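Alkane monooxygenase (Geobacillus thermodenitrificans, PDB 3B9O) is a flavin-binding protein of the luciferase-like monooxygenase family, folded as a TIM barrel and holding flavin mononucleotide. Local coordinates at residues A[16-20]-A[307-311]; A[111-117]-A[208-214]; A[234-240]-A[264-270]; A[283-287]-A[388-393]. All coordinates share one frame; numbering follows the deposited sequence.

How the interactions relate
From the N terminus, the loop after strand 6-12 opens interaction 1, which closes far along the chain on helix 305-316. Interactions 2 and 3 fall within the span so closed. Interaction 2 joins helix 112-125 to the loop before strand 223-227. Interaction 3 follows it in series, pairing helix 231-240 with residues 264-270, which run on from helix 251-265. Interaction 4 crosses interaction 1: strand 276-285 lies within that span, but its partner, helix 384-399, comes after it. Interactions 2 and 4 lie on opposite sides of the chain's centre, their own centres about 44 Å apart. Loops, outer helices and barrel strands are thus tied together at four separate places.

Interaction 1 of 4, residues A[16-20]-A[307-311]; sequences GHIAH and GHLAH
His20 fills the angle between His308 and Gly307, and this is the compact half of the contact. The backbone holds His20 CB over the face of the His308 imidazole, 3.9 Å from the ring centroid, a CH-pi contact. With CG anti to the carbonyl carbon (chi1 -61°), the His20 ring turns its edge toward that same face; the centroids are 5.2 Å apart and the planes 63° from each other, an edge-to-face pair. His20 CB also lies 3.8 Å from Gly307 C, close against the helix backbone. His311 completes the aromatic cluster rim to rim with His20, although its approach is modelled too closely to be interpreted further. The other half is looser and partly exposed: the side chain of Ile18 touches through CD1 alone, 3.8 Å from His311 CE1 at the edge of that ring, while its carbonyl O approaches His308 CE1. His17 O accepts a hydrogen bond from Gln79, and the His17 side chain comes within about 6 Å of the bound flavin mononucleotide. The contact sets the loop that follows barrel strand 6-12 against helix 305-316, with Met341 of helix 334-341 touching His308 and Phe10 of strand 6-12 touching His17 and Ile18.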
loop_
_atom_site.group_PDB
_atom_site.type_symbol
_atom_site.label_atom_id
_atom_site.label_comp_id
_atom_site.label_asym_id
_atom_site.label_seq_id
_atom_site.Cartn_x
_atom_site.Cartn_y
_atom_site.Cartn_z
ATOM N N GLY A 16 -0.457 -2.334 -16.624
ATOM C CA GLY A 16 0.721 -3.099 -16.189
ATOM C C GLY A 16 1.197 -2.520 -14.879
ATOM O O GLY A 16 1.656 -1.386 -14.835
ATOM N N HIS A 17 1.069 -3.308 -13.808
ATOM C CA HIS A 17 1.472 -2.900 -12.465
ATOM C C HIS A 17 2.892 -3.438 -12.105
ATOM O O HIS A 17 3.868 -2.687 -12.133
ATOM C CB HIS A 17 0.409 -3.359 -11.458
ATOM C CG HIS A 17 0.709 -2.993 -10.029
ATOM N ND1 HIS A 17 0.024 -3.556 -8.967
ATOM C CD2 HIS A 17 1.582 -2.107 -9.487
ATOM C CE1 HIS A 17 0.480 -3.042 -7.833
ATOM N NE2 HIS A 17 1.433 -2.172 -8.120
ATOM N N ILE A 18 2.992 -4.733 -11.804
ATOM C CA ILE A 18 4.275 -5.366 -11.436
ATOM C C ILE A 18 4.741 -6.390 -12.497
ATOM O O ILE A 18 5.901 -6.347 -12.904
ATOM C CB ILE A 18 4.223 -6.076 -10.038
ATOM C CG1 ILE A 18 3.842 -5.096 -8.912
ATOM C CG2 ILE A 18 5.564 -6.795 -9.726
ATOM C CD1 ILE A 18 4.817 -3.895 -8.726
ATOM N N ALA A 19 3.857 -7.304 -12.920
ATOM C CA ALA A 19 4.211 -8.371 -13.880
ATOM C C ALA A 19 4.163 -7.907 -15.349
ATOM O O ALA A 19 3.260 -8.229 -16.112
ATOM C CB ALA A 19 3.342 -9.627 -13.655
ATOM N N HIS A 20 5.168 -7.161 -15.754
ATOM C CA HIS A 20 5.120 -6.544 -17.102
ATOM C C HIS A 20 5.117 -7.517 -18.248
ATOM O O HIS A 20 5.756 -8.565 -18.183
ATOM C CB HIS A 20 6.120 -5.402 -17.172
ATOM C CG HIS A 20 5.791 -4.337 -16.171
ATOM N ND1 HIS A 20 6.602 -4.022 -15.096
ATOM C CD2 HIS A 20 4.679 -3.586 -16.040
ATOM C CE1 HIS A 20 6.019 -3.080 -14.378
ATOM N NE2 HIS A 20 4.846 -2.802 -14.927
ATOM N N GLY A 307 9.516 -4.088 -20.511
ATOM C CA GLY A 307 8.633 -3.491 -19.518
ATOM C C GLY A 307 9.273 -3.438 -18.147
ATOM O O GLY A 307 9.272 -2.393 -17.493
ATOM N N HIS A 308 9.886 -4.553 -17.735
ATOM C CA HIS A 308 10.656 -4.524 -16.478
ATOM C C HIS A 308 11.814 -3.558 -16.450
ATOM O O HIS A 308 12.030 -2.915 -15.447
ATOM C CB HIS A 308 11.096 -5.915 -16.068
ATOM C CG HIS A 308 9.935 -6.816 -15.823
ATOM N ND1 HIS A 308 9.234 -6.804 -14.643
ATOM C CD2 HIS A 308 9.298 -7.692 -16.633
ATOM C CE1 HIS A 308 8.246 -7.672 -14.712
ATOM N NE2 HIS A 308 8.261 -8.222 -15.912
ATOM N N LEU A 309 12.542 -3.422 -17.556
ATOM C CA LEU A 309 13.595 -2.397 -17.599
ATOM C C LEU A 309 13.043 -0.995 -17.368
ATOM O O LEU A 309 13.658 -0.179 -16.664
ATOM C CB LEU A 309 14.376 -2.469 -18.921
ATOM C CG LEU A 309 15.679 -3.242 -19.169
ATOM C CD1 LEU A 309 16.277 -3.980 -18.004
ATOM C CD2 LEU A 309 15.534 -4.113 -20.408
ATOM N N ALA A 310 11.894 -0.697 -17.969
ATOM C CA ALA A 310 11.249 0.609 -17.788
ATOM C C ALA A 310 10.896 0.836 -16.314
ATOM O O ALA A 310 11.162 1.919 -15.764
ATOM C CB ALA A 310 9.988 0.745 -18.698
ATOM N N HIS A 311 10.357 -0.204 -15.675
ATOM C CA HIS A 311 9.938 -0.118 -14.265
ATOM C C HIS A 311 11.132 0.116 -13.360
ATOM O O HIS A 311 11.109 0.973 -12.489
ATOM C CB HIS A 311 9.228 -1.409 -13.848
ATOM C CG HIS A 311 8.491 -1.299 -12.555
ATOM N ND1 HIS A 311 7.452 -2.137 -12.214
ATOM C CD2 HIS A 311 8.623 -0.430 -11.523
ATOM C CE1 HIS A 311 6.989 -1.802 -11.023
ATOM N NE2 HIS A 311 7.667 -0.757 -10.592
#

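Interaction 2 of 4, residues A[111-117]-A[208-214]; sequences HPYGHAR and VPGPHLC
Two side chains with CG anti to the backbone N, Tyr113 (chi1 -166°) and His212 (chi1 -172°), reach across this contact in opposite senses: the phenol leaves the helix for the loop, and the imidazole leaves the loop for the helix. Tyr113 OH donates to Pro211 O at 2.8 Å, and the C=O...donor angle of 170° shows that the hydroxyl meets the carbonyl almost end-on, while the oxygen lies at the edge of the phenol ring. That carbonyl belongs to a proline preceded by a cis peptide bond. Apolar groups hold the ring on two flanks: Val208 CG1 lies 3.9 Å from Tyr113 CD1, and Leu213, crossing at about a right angle, brings its CD1 to 3.6 Å from Tyr113 CE2. A water rests 3.6 Å above the plane of the Tyr113 ring, over its centre. It donates to Tyr113 O at 3.3 Å and is hydrogen-bonded to His212 ND1 at 2.9 Å, so it bridges the helix backbone and the loop. The other ring nitrogen, His212 NE2, is hydrogen-bonded to Ser120, which fixes the rotation of the imidazole while its CE1 edge abuts Ala116. Farther along, Cys214 SG packs 3.5 Å from Arg117 CG. The loop lies in the long excursion between barrel strands 130-135 and 223-227. It leaves the short strand 207-208 and runs along helix 112-125, whose Pro112, His115 and Ala116 also pack on helix 154-174.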
loop_
_atom_site.group_PDB
_atom_site.type_symbol
_atom_site.label_atom_id
_atom_site.label_comp_id
_atom_site.label_asym_id
_atom_site.label_seq_id
_atom_site.Cartn_x
_atom_site.Cartn_y
_atom_site.Cartn_z
ATOM N N HIS A 111 -2.169 19.646 -1.630
ATOM C CA HIS A 111 -2.243 20.240 -0.291
ATOM C C HIS A 111 -2.943 19.326 0.700
ATOM O O HIS A 111 -3.967 18.703 0.363
ATOM C CB HIS A 111 -2.928 21.626 -0.349
ATOM C CG HIS A 111 -2.826 22.401 0.933
ATOM N ND1 HIS A 111 -1.861 23.367 1.144
ATOM C CD2 HIS A 111 -3.527 22.313 2.087
ATOM C CE1 HIS A 111 -1.992 23.863 2.364
ATOM N NE2 HIS A 111 -2.992 23.234 2.963
ATOM N N PRO A 112 -2.416 19.235 1.934
ATOM C CA PRO A 112 -3.063 18.406 2.959
ATOM C C PRO A 112 -4.514 18.740 3.328
ATOM O O PRO A 112 -5.202 17.858 3.811
ATOM C CB PRO A 112 -2.137 18.573 4.197
ATOM C CG PRO A 112 -1.392 19.860 3.904
ATOM C CD PRO A 112 -1.159 19.833 2.445
ATOM N N TYR A 113 -4.962 19.980 3.134
ATOM C CA TYR A 113 -6.312 20.356 3.597
ATOM C C TYR A 113 -7.352 19.635 2.749
ATOM O O TYR A 113 -8.356 19.174 3.295
ATOM C CB TYR A 113 -6.537 21.862 3.529
ATOM C CG TYR A 113 -7.741 22.379 4.287
ATOM C CD1 TYR A 113 -7.735 22.460 5.685
ATOM C CD2 TYR A 113 -8.851 22.842 3.605
ATOM C CE1 TYR A 113 -8.819 22.977 6.369
ATOM C CE2 TYR A 113 -9.947 23.398 4.284
ATOM C CZ TYR A 113 -9.914 23.469 5.651
ATOM O OH TYR A 113 -10.985 23.968 6.334
ATOM N N GLY A 114 -7.064 19.511 1.449
ATOM C CA GLY A 114 -7.948 18.815 0.503
ATOM C C GLY A 114 -7.899 17.305 0.718
ATOM O O GLY A 114 -8.944 16.636 0.708
ATOM N N HIS A 115 -6.691 16.778 0.946
ATOM C CA HIS A 115 -6.515 15.393 1.312
ATOM C C HIS A 115 -7.228 15.007 2.614
ATOM O O HIS A 115 -7.806 13.910 2.731
ATOM C CB HIS A 115 -5.038 15.007 1.421
ATOM C CG HIS A 115 -4.834 13.530 1.553
ATOM N ND1 HIS A 115 -4.220 12.953 2.641
ATOM C CD2 HIS A 115 -5.240 12.508 0.760
ATOM C CE1 HIS A 115 -4.204 11.643 2.487
ATOM N NE2 HIS A 115 -4.819 11.349 1.354
ATOM N N ALA A 116 -7.177 15.885 3.610
ATOM C CA ALA A 116 -7.774 15.549 4.877
ATOM C C ALA A 116 -9.280 15.347 4.734
ATOM O O ALA A 116 -9.828 14.391 5.290
ATOM C CB ALA A 116 -7.450 16.622 5.952
ATOM N N ARG A 117 -9.932 16.237 3.995
ATOM C CA ARG A 117 -11.366 16.131 3.732
ATOM C C ARG A 117 -11.661 14.852 2.916
ATOM O O ARG A 117 -12.633 14.183 3.213
ATOM C CB ARG A 117 -11.931 17.338 2.992
ATOM C CG ARG A 117 -13.468 17.199 2.733
ATOM C CD ARG A 117 -14.104 18.446 2.175
ATOM N NE ARG A 117 -13.834 18.520 0.748
ATOM C CZ ARG A 117 -14.582 19.181 -0.119
ATOM N NH1 ARG A 117 -15.645 19.870 0.305
ATOM N NH2 ARG A 117 -14.250 19.176 -1.400
ATOM N N VAL A 208 -1.851 26.429 8.099
ATOM C CA VAL A 208 -3.239 25.935 8.056
ATOM C C VAL A 208 -3.941 26.278 9.359
ATOM O O VAL A 208 -3.830 25.553 10.336
ATOM C CB VAL A 208 -3.328 24.397 7.793
ATOM C CG1 VAL A 208 -4.804 23.922 7.771
ATOM C CG2 VAL A 208 -2.627 24.041 6.503
ATOM N N PRO A 209 -4.648 27.412 9.378
ATOM C CA PRO A 209 -5.428 27.806 10.572
ATOM C C PRO A 209 -6.527 26.817 10.971
ATOM O O PRO A 209 -6.833 26.697 12.150
ATOM C CB PRO A 209 -5.999 29.187 10.221
ATOM C CG PRO A 209 -5.719 29.412 8.754
ATOM C CD PRO A 209 -4.679 28.410 8.295
ATOM N N GLY A 210 -7.085 26.057 10.022
ATOM C CA GLY A 210 -8.162 25.115 10.394
ATOM C C GLY A 210 -9.405 25.973 10.442
ATOM O O GLY A 210 -9.367 27.140 9.966
ATOM N N PRO A 211 -10.525 25.443 10.970
ATOM C CA PRO A 211 -10.762 24.083 11.465
ATOM C C PRO A 211 -10.875 23.101 10.277
ATOM O O PRO A 211 -10.873 23.516 9.093
ATOM C CB PRO A 211 -12.105 24.205 12.181
ATOM C CG PRO A 211 -12.793 25.326 11.456
ATOM C CD PRO A 211 -11.731 26.285 11.061
ATOM N N HIS A 212 -10.970 21.820 10.598
ATOM C CA HIS A 212 -11.242 20.812 9.584
ATOM C C HIS A 212 -12.693 21.006 9.089
ATOM O O HIS A 212 -13.567 21.533 9.804
ATOM C CB HIS A 212 -11.045 19.436 10.230
ATOM C CG HIS A 212 -11.105 18.284 9.278
ATOM N ND1 HIS A 212 -10.618 18.356 7.987
ATOM C CD2 HIS A 212 -11.529 17.008 9.459
ATOM C CE1 HIS A 212 -10.750 17.169 7.405
ATOM N NE2 HIS A 212 -11.306 16.339 8.272
ATOM N N LEU A 213 -12.936 20.605 7.850
ATOM C CA LEU A 213 -14.267 20.736 7.244
ATOM C C LEU A 213 -15.224 19.595 7.645
ATOM O O LEU A 213 -16.421 19.725 7.491
ATOM C CB LEU A 213 -14.115 20.789 5.707
ATOM C CG LEU A 213 -13.506 22.104 5.120
ATOM C CD1 LEU A 213 -13.176 21.992 3.620
ATOM C CD2 LEU A 213 -14.363 23.381 5.409
ATOM N N CYS A 214 -14.682 18.488 8.160
ATOM C CA CYS A 214 -15.458 17.272 8.410
ATOM C C CYS A 214 -15.636 16.952 9.899
ATOM O O CYS A 214 -14.786 17.256 10.757
ATOM C CB CYS A 214 -14.795 16.059 7.699
ATOM S SG CYS A 214 -14.214 16.395 6.050
HETATM O O HOH W 1 -10.611 19.842 5.554
#

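Interaction 3 of 4, residues A[234-240]-A[264-270]; sequences REFAAKH and RAKKYGR
Glu235 gathers three donors from segment 264-270, and both of its oxygens are engaged. Its chain bends at chi2, turning the carboxylate toward the partner segment. OE2 takes Arg264 NH1 at 2.8 Å with an N-H...acceptor angle of 165°, the oxygen lying practically in the guanidinium plane. OE1 offers its syn lone pair to Lys267 NZ, also at 2.8 Å, and accepts the hydroxyl of Tyr268 in a very short bond, OH to OE1 2.5 Å. Lys267 is further anchored by its own segment, NZ donating to Arg264 O at 2.9 Å in the carbonyl plane. The Tyr268 ring is sandwiched: Lys239 CB stands 3.8 Å from its centroid, over one face, and Lys267 CG covers the other. At the far end Arg270 grips one acceptor with two nitrogens, NE at 3.1 Å and NH2 at 2.9 Å from Ala238 O, both from the same face of the carbonyl; NH2 stands 68° out of its plane, away from the lone pairs. Arg270 NH2 also bonds to Ala241 O. By contrast, Lys239 O is buried here without a partner. Arg234 NH1 and Arg264 NH2 come within 3.3 Å, but Asp260 forms salt bridges with both arginines and probably offsets the like charges. Helix 231-240 is therefore joined to the end region of helix 251-265 and the residues that follow it by a salt-bridge network around Glu235 and by Arg270 holding the carbonyl of Ala238, where its positive charge would suit the carbonyl-rich helix end.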
loop_
_atom_site.group_PDB
_atom_site.type_symbol
_atom_site.label_atom_id
_atom_site.label_comp_id
_atom_site.label_asym_id
_atom_site.label_seq_id
_atom_site.Cartn_x
_atom_site.Cartn_y
_atom_site.Cartn_z
ATOM N N ARG A 234 12.612 4.275 6.532
ATOM C CA ARG A 234 12.453 3.370 7.685
ATOM C C ARG A 234 12.269 4.176 8.926
ATOM O O ARG A 234 11.492 3.808 9.792
ATOM C CB ARG A 234 13.646 2.412 7.857
ATOM C CG ARG A 234 13.593 1.190 6.948
ATOM C CD ARG A 234 14.799 0.237 7.197
ATOM N NE ARG A 234 15.781 0.577 6.194
ATOM C CZ ARG A 234 17.056 0.856 6.373
ATOM N NH1 ARG A 234 17.655 0.797 7.562
ATOM N NH2 ARG A 234 17.740 1.158 5.297
ATOM N N GLU A 235 12.975 5.308 9.017
ATOM C CA GLU A 235 12.817 6.193 10.170
ATOM C C GLU A 235 11.404 6.788 10.218
ATOM O O GLU A 235 10.798 6.948 11.300
ATOM C CB GLU A 235 13.850 7.319 10.108
ATOM C CG GLU A 235 13.858 8.182 11.361
ATOM C CD GLU A 235 14.419 7.455 12.583
ATOM O OE1 GLU A 235 14.118 7.894 13.694
ATOM O OE2 GLU A 235 15.148 6.445 12.436
ATOM N N PHE A 236 10.907 7.151 9.038
ATOM C CA PHE A 236 9.555 7.707 8.882
ATOM C C PHE A 236 8.479 6.710 9.283
ATOM O O PHE A 236 7.548 7.064 9.991
ATOM C CB PHE A 236 9.311 8.143 7.430
ATOM C CG PHE A 236 7.992 8.856 7.227
ATOM C CD1 PHE A 236 7.889 10.210 7.460
ATOM C CD2 PHE A 236 6.860 8.174 6.803
ATOM C CE1 PHE A 236 6.684 10.883 7.274
ATOM C CE2 PHE A 236 5.637 8.856 6.611
ATOM C CZ PHE A 236 5.572 10.210 6.847
ATOM N N ALA A 237 8.587 5.481 8.769
ATOM C CA ALA A 237 7.812 4.333 9.230
ATOM C C ALA A 237 7.792 4.171 10.751
ATOM O O ALA A 237 6.723 4.030 11.351
ATOM C CB ALA A 237 8.356 3.028 8.550
ATOM N N ALA A 238 8.978 4.206 11.384
ATOM C CA ALA A 238 9.115 4.034 12.842
ATOM C C ALA A 238 8.339 5.089 13.605
ATOM O O ALA A 238 7.676 4.801 14.623
ATOM C CB ALA A 238 10.612 4.057 13.248
ATOM N N LYS A 239 8.382 6.309 13.080
ATOM C CA LYS A 239 7.711 7.433 13.694
ATOM C C LYS A 239 6.168 7.375 13.519
ATOM O O LYS A 239 5.454 7.684 14.437
ATOM C CB LYS A 239 8.252 8.741 13.082
ATOM C CG LYS A 239 7.749 10.003 13.788
ATOM C CD LYS A 239 8.370 11.258 13.203
ATOM C CE LYS A 239 7.974 12.440 14.082
ATOM N NZ LYS A 239 8.373 13.721 13.445
ATOM N N HIS A 240 5.683 7.039 12.323
ATOM C CA HIS A 240 4.258 7.235 11.991
ATOM C C HIS A 240 3.454 5.985 11.685
ATOM O O HIS A 240 2.258 5.944 11.963
ATOM C CB HIS A 240 4.145 8.073 10.716
ATOM C CG HIS A 240 4.681 9.460 10.842
ATOM N ND1 HIS A 240 3.966 10.489 11.424
ATOM C CD2 HIS A 240 5.841 10.004 10.403
ATOM C CE1 HIS A 240 4.674 11.606 11.359
ATOM N NE2 HIS A 240 5.824 11.333 10.758
ATOM N N ARG A 264 14.034 1.591 15.798
ATOM C CA ARG A 264 13.873 3.012 15.505
ATOM C C ARG A 264 12.643 3.627 16.168
ATOM O O ARG A 264 12.648 4.836 16.470
ATOM C CB ARG A 264 13.841 3.256 14.008
ATOM C CG ARG A 264 15.149 2.924 13.279
ATOM C CD ARG A 264 14.955 3.277 11.854
ATOM N NE ARG A 264 16.074 2.869 11.025
ATOM C CZ ARG A 264 17.025 3.690 10.593
ATOM N NH1 ARG A 264 17.023 4.990 10.927
ATOM N NH2 ARG A 264 18.001 3.193 9.846
ATOM N N ALA A 265 11.608 2.804 16.406
ATOM C CA ALA A 265 10.350 3.292 16.984
ATOM C C ALA A 265 10.476 3.725 18.448
ATOM O O ALA A 265 9.714 4.585 18.889
ATOM C CB ALA A 265 9.234 2.255 16.826
ATOM N N LYS A 266 11.433 3.156 19.192
ATOM C CA LYS A 266 11.553 3.404 20.658
ATOM C C LYS A 266 11.765 4.881 21.002
ATOM O O LYS A 266 11.116 5.383 21.891
ATOM C CB LYS A 266 12.670 2.574 21.303
ATOM C CG LYS A 266 12.516 1.051 21.146
ATOM C CD LYS A 266 13.834 0.293 21.509
ATOM C CE LYS A 266 15.084 0.906 20.787
ATOM N NZ LYS A 266 16.171 -0.105 20.572
ATOM N N LYS A 267 12.619 5.576 20.252
ATOM C CA LYS A 267 12.912 7.012 20.546
ATOM C C LYS A 267 11.665 7.911 20.402
ATOM O O LYS A 267 11.650 9.032 20.889
ATOM C CB LYS A 267 14.039 7.543 19.650
ATOM C CG LYS A 267 13.585 7.776 18.205
ATOM C CD LYS A 267 14.641 8.385 17.298
ATOM C CE LYS A 267 15.670 7.383 16.841
ATOM N NZ LYS A 267 15.072 6.398 15.868
ATOM N N TYR A 268 10.649 7.438 19.665
ATOM C CA TYR A 268 9.394 8.175 19.538
ATOM C C TYR A 268 8.381 7.762 20.595
ATOM O O TYR A 268 7.256 8.260 20.615
ATOM C CB TYR A 268 8.814 8.038 18.106
ATOM C CG TYR A 268 9.782 8.467 17.035
ATOM C CD1 TYR A 268 10.400 7.540 16.232
ATOM C CD2 TYR A 268 10.097 9.816 16.846
ATOM C CE1 TYR A 268 11.284 7.932 15.251
ATOM C CE2 TYR A 268 10.987 10.221 15.853
ATOM C CZ TYR A 268 11.581 9.285 15.085
ATOM O OH TYR A 268 12.477 9.685 14.098
ATOM N N GLY A 269 8.787 6.869 21.482
ATOM C CA GLY A 269 7.931 6.454 22.589
ATOM C C GLY A 269 6.868 5.436 22.187
ATOM O O GLY A 269 5.888 5.224 22.924
ATOM N N ARG A 270 7.078 4.794 21.042
ATOM C CA ARG A 270 6.096 3.865 20.478
ATOM C C ARG A 270 6.368 2.450 20.919
ATOM O O ARG A 270 7.534 2.006 20.905
ATOM C CB ARG A 270 6.174 3.892 18.946
ATOM C CG ARG A 270 5.597 5.108 18.287
ATOM C CD ARG A 270 4.412 4.678 17.412
ATOM N NE ARG A 270 4.935 4.506 16.100
ATOM C CZ ARG A 270 4.354 3.914 15.057
ATOM N NH1 ARG A 270 3.140 3.359 15.084
ATOM N NH2 ARG A 270 5.044 3.930 13.940
#

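Interaction 4 of 4, residues A[283-287]-A[388-393]; sequences VIVGK and DFIELV
Val285 is the bump of this contact, and Asp388, Leu392 and Val393 of the helix form the hollow that receives it. Its chi1 of 66° sets CG1 between the backbone N and the carbonyl carbon, where it packs chiefly on the start of the helical segment, 3.7 Å from Asp388 CB. CG2 packs chiefly on Val393, whose CG2 lies 3.8 Å from it, and both methyls are also near Leu392 and Val393. The helix has a wider pi-type turn across 389-393, the stretch that carries both of these later residues. Strand 276-285 belongs to the parallel sheet of the TIM barrel and pairs directly with strand 374-378, the one that precedes helix 384-399; the helix therefore packs over a strand beside its own. The axes of strand 283-285 and helix 388-393 pass 8.8 Å apart at a crossing angle of 55°. Where the strand runs out, the side chain of Leu392 lies against glycine backbone, its CD1 3.9 Å from Gly286 CA. Two residues before Val285 on the strand, Val283 CG2 approaches Phe389 CD2 at 4.2 Å, and the Phe389 side chain also touches Leu377 and Met363. A water links two polar groups: Val285 N donates to it at 2.8 Å, and it lies 2.9 Å from Asp388 OD2. Lys295 of helix 289-302 makes a second bridge, its NZ hydrogen-bonded to Val285 O and in a salt bridge with Asp388 OD2.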
loop_
_atom_site.group_PDB
_atom_site.type_symbol
_atom_site.label_atom_id
_atom_site.label_comp_id
_atom_site.label_asym_id
_atom_site.label_seq_id
_atom_site.Cartn_x
_atom_site.Cartn_y
_atom_site.Cartn_z
ATOM N N VAL A 283 2.272 -15.742 -5.537
ATOM C CA VAL A 283 1.911 -17.126 -5.284
ATOM C C VAL A 283 1.439 -17.724 -6.605
ATOM O O VAL A 283 0.597 -17.139 -7.279
ATOM C CB VAL A 283 0.781 -17.256 -4.207
ATOM C CG1 VAL A 283 0.267 -18.674 -4.170
ATOM C CG2 VAL A 283 1.304 -16.782 -2.788
ATOM N N ILE A 284 2.010 -18.865 -6.983
ATOM C CA ILE A 284 1.520 -19.620 -8.118
ATOM C C ILE A 284 1.231 -21.004 -7.553
ATOM O O ILE A 284 2.163 -21.758 -7.162
ATOM C CB ILE A 284 2.549 -19.725 -9.268
ATOM C CG1 ILE A 284 2.897 -18.345 -9.852
ATOM C CG2 ILE A 284 2.012 -20.693 -10.369
ATOM C CD1 ILE A 284 4.226 -18.335 -10.695
ATOM N N VAL A 285 -0.048 -21.339 -7.474
ATOM C CA VAL A 285 -0.490 -22.525 -6.746
ATOM C C VAL A 285 -1.286 -23.499 -7.649
ATOM O O VAL A 285 -2.013 -23.080 -8.583
ATOM C CB VAL A 285 -1.253 -22.133 -5.434
ATOM C CG1 VAL A 285 -2.579 -21.420 -5.735
ATOM C CG2 VAL A 285 -1.493 -23.355 -4.504
ATOM N N GLY A 286 -1.120 -24.796 -7.382
ATOM C CA GLY A 286 -1.912 -25.838 -8.049
ATOM C C GLY A 286 -2.183 -26.994 -7.100
ATOM O O GLY A 286 -1.577 -27.109 -6.037
ATOM N N LYS A 287 -3.085 -27.874 -7.498
ATOM C CA LYS A 287 -3.394 -29.060 -6.696
ATOM C C LYS A 287 -2.200 -29.997 -6.619
ATOM O O LYS A 287 -2.043 -30.755 -5.646
ATOM C CB LYS A 287 -4.618 -29.755 -7.283
ATOM C CG LYS A 287 -5.815 -28.798 -7.232
ATOM C CD LYS A 287 -6.989 -29.240 -8.086
ATOM C CE LYS A 287 -8.182 -29.473 -7.196
ATOM N NZ LYS A 287 -7.856 -30.585 -6.249
ATOM N N ASP A 388 -7.064 -18.452 -7.579
ATOM C CA ASP A 388 -6.320 -19.647 -7.141
ATOM C C ASP A 388 -5.936 -19.572 -5.663
ATOM O O ASP A 388 -6.009 -20.571 -4.950
ATOM C CB ASP A 388 -5.034 -19.788 -7.937
ATOM C CG ASP A 388 -5.267 -20.196 -9.372
ATOM O OD1 ASP A 388 -6.430 -20.508 -9.721
ATOM O OD2 ASP A 388 -4.288 -20.128 -10.165
ATOM N N PHE A 389 -5.515 -18.386 -5.210
ATOM C CA PHE A 389 -5.160 -18.208 -3.806
ATOM C C PHE A 389 -6.379 -18.501 -2.903
ATOM O O PHE A 389 -6.279 -19.231 -1.916
ATOM C CB PHE A 389 -4.644 -16.783 -3.519
ATOM C CG PHE A 389 -4.113 -16.611 -2.108
ATOM C CD1 PHE A 389 -4.957 -16.138 -1.090
ATOM C CD2 PHE A 389 -2.787 -16.973 -1.785
ATOM C CE1 PHE A 389 -4.476 -15.982 0.238
ATOM C CE2 PHE A 389 -2.288 -16.820 -0.463
ATOM C CZ PHE A 389 -3.143 -16.339 0.547
ATOM N N ILE A 390 -7.511 -17.903 -3.245
ATOM C CA ILE A 390 -8.749 -18.110 -2.522
ATOM C C ILE A 390 -9.251 -19.561 -2.579
ATOM O O ILE A 390 -9.667 -20.104 -1.554
ATOM C CB ILE A 390 -9.842 -17.092 -2.954
ATOM C CG1 ILE A 390 -9.396 -15.684 -2.515
ATOM C CG2 ILE A 390 -11.215 -17.452 -2.305
ATOM C CD1 ILE A 390 -10.174 -14.482 -3.098
ATOM N N GLU A 391 -9.235 -20.181 -3.754
ATOM C CA GLU A 391 -9.753 -21.553 -3.841
ATOM C C GLU A 391 -8.855 -22.594 -3.171
ATOM O O GLU A 391 -9.366 -23.538 -2.623
ATOM C CB GLU A 391 -10.028 -21.955 -5.289
ATOM C CG GLU A 391 -11.075 -21.066 -5.977
ATOM C CD GLU A 391 -11.341 -21.453 -7.428
ATOM O OE1 GLU A 391 -12.355 -20.967 -7.961
ATOM O OE2 GLU A 391 -10.559 -22.223 -8.039
ATOM N N LEU A 392 -7.535 -22.426 -3.279
ATOM C CA LEU A 392 -6.550 -23.454 -2.844
ATOM C C LEU A 392 -5.748 -23.115 -1.564
ATOM O O LEU A 392 -5.624 -23.943 -0.664
ATOM C CB LEU A 392 -5.592 -23.791 -3.999
ATOM C CG LEU A 392 -6.203 -24.312 -5.308
ATOM C CD1 LEU A 392 -5.136 -24.529 -6.383
ATOM C CD2 LEU A 392 -6.989 -25.596 -5.042
ATOM N N VAL A 393 -5.238 -21.900 -1.447
ATOM C CA VAL A 393 -4.396 -21.597 -0.287
ATOM C C VAL A 393 -5.220 -21.236 0.953
ATOM O O VAL A 393 -4.851 -21.599 2.084
ATOM C CB VAL A 393 -3.363 -20.499 -0.567
ATOM C CG1 VAL A 393 -2.437 -20.279 0.704
ATOM C CG2 VAL A 393 -2.540 -20.878 -1.799
HETATM O O HOH W 2 -1.836 -19.624 -8.774
#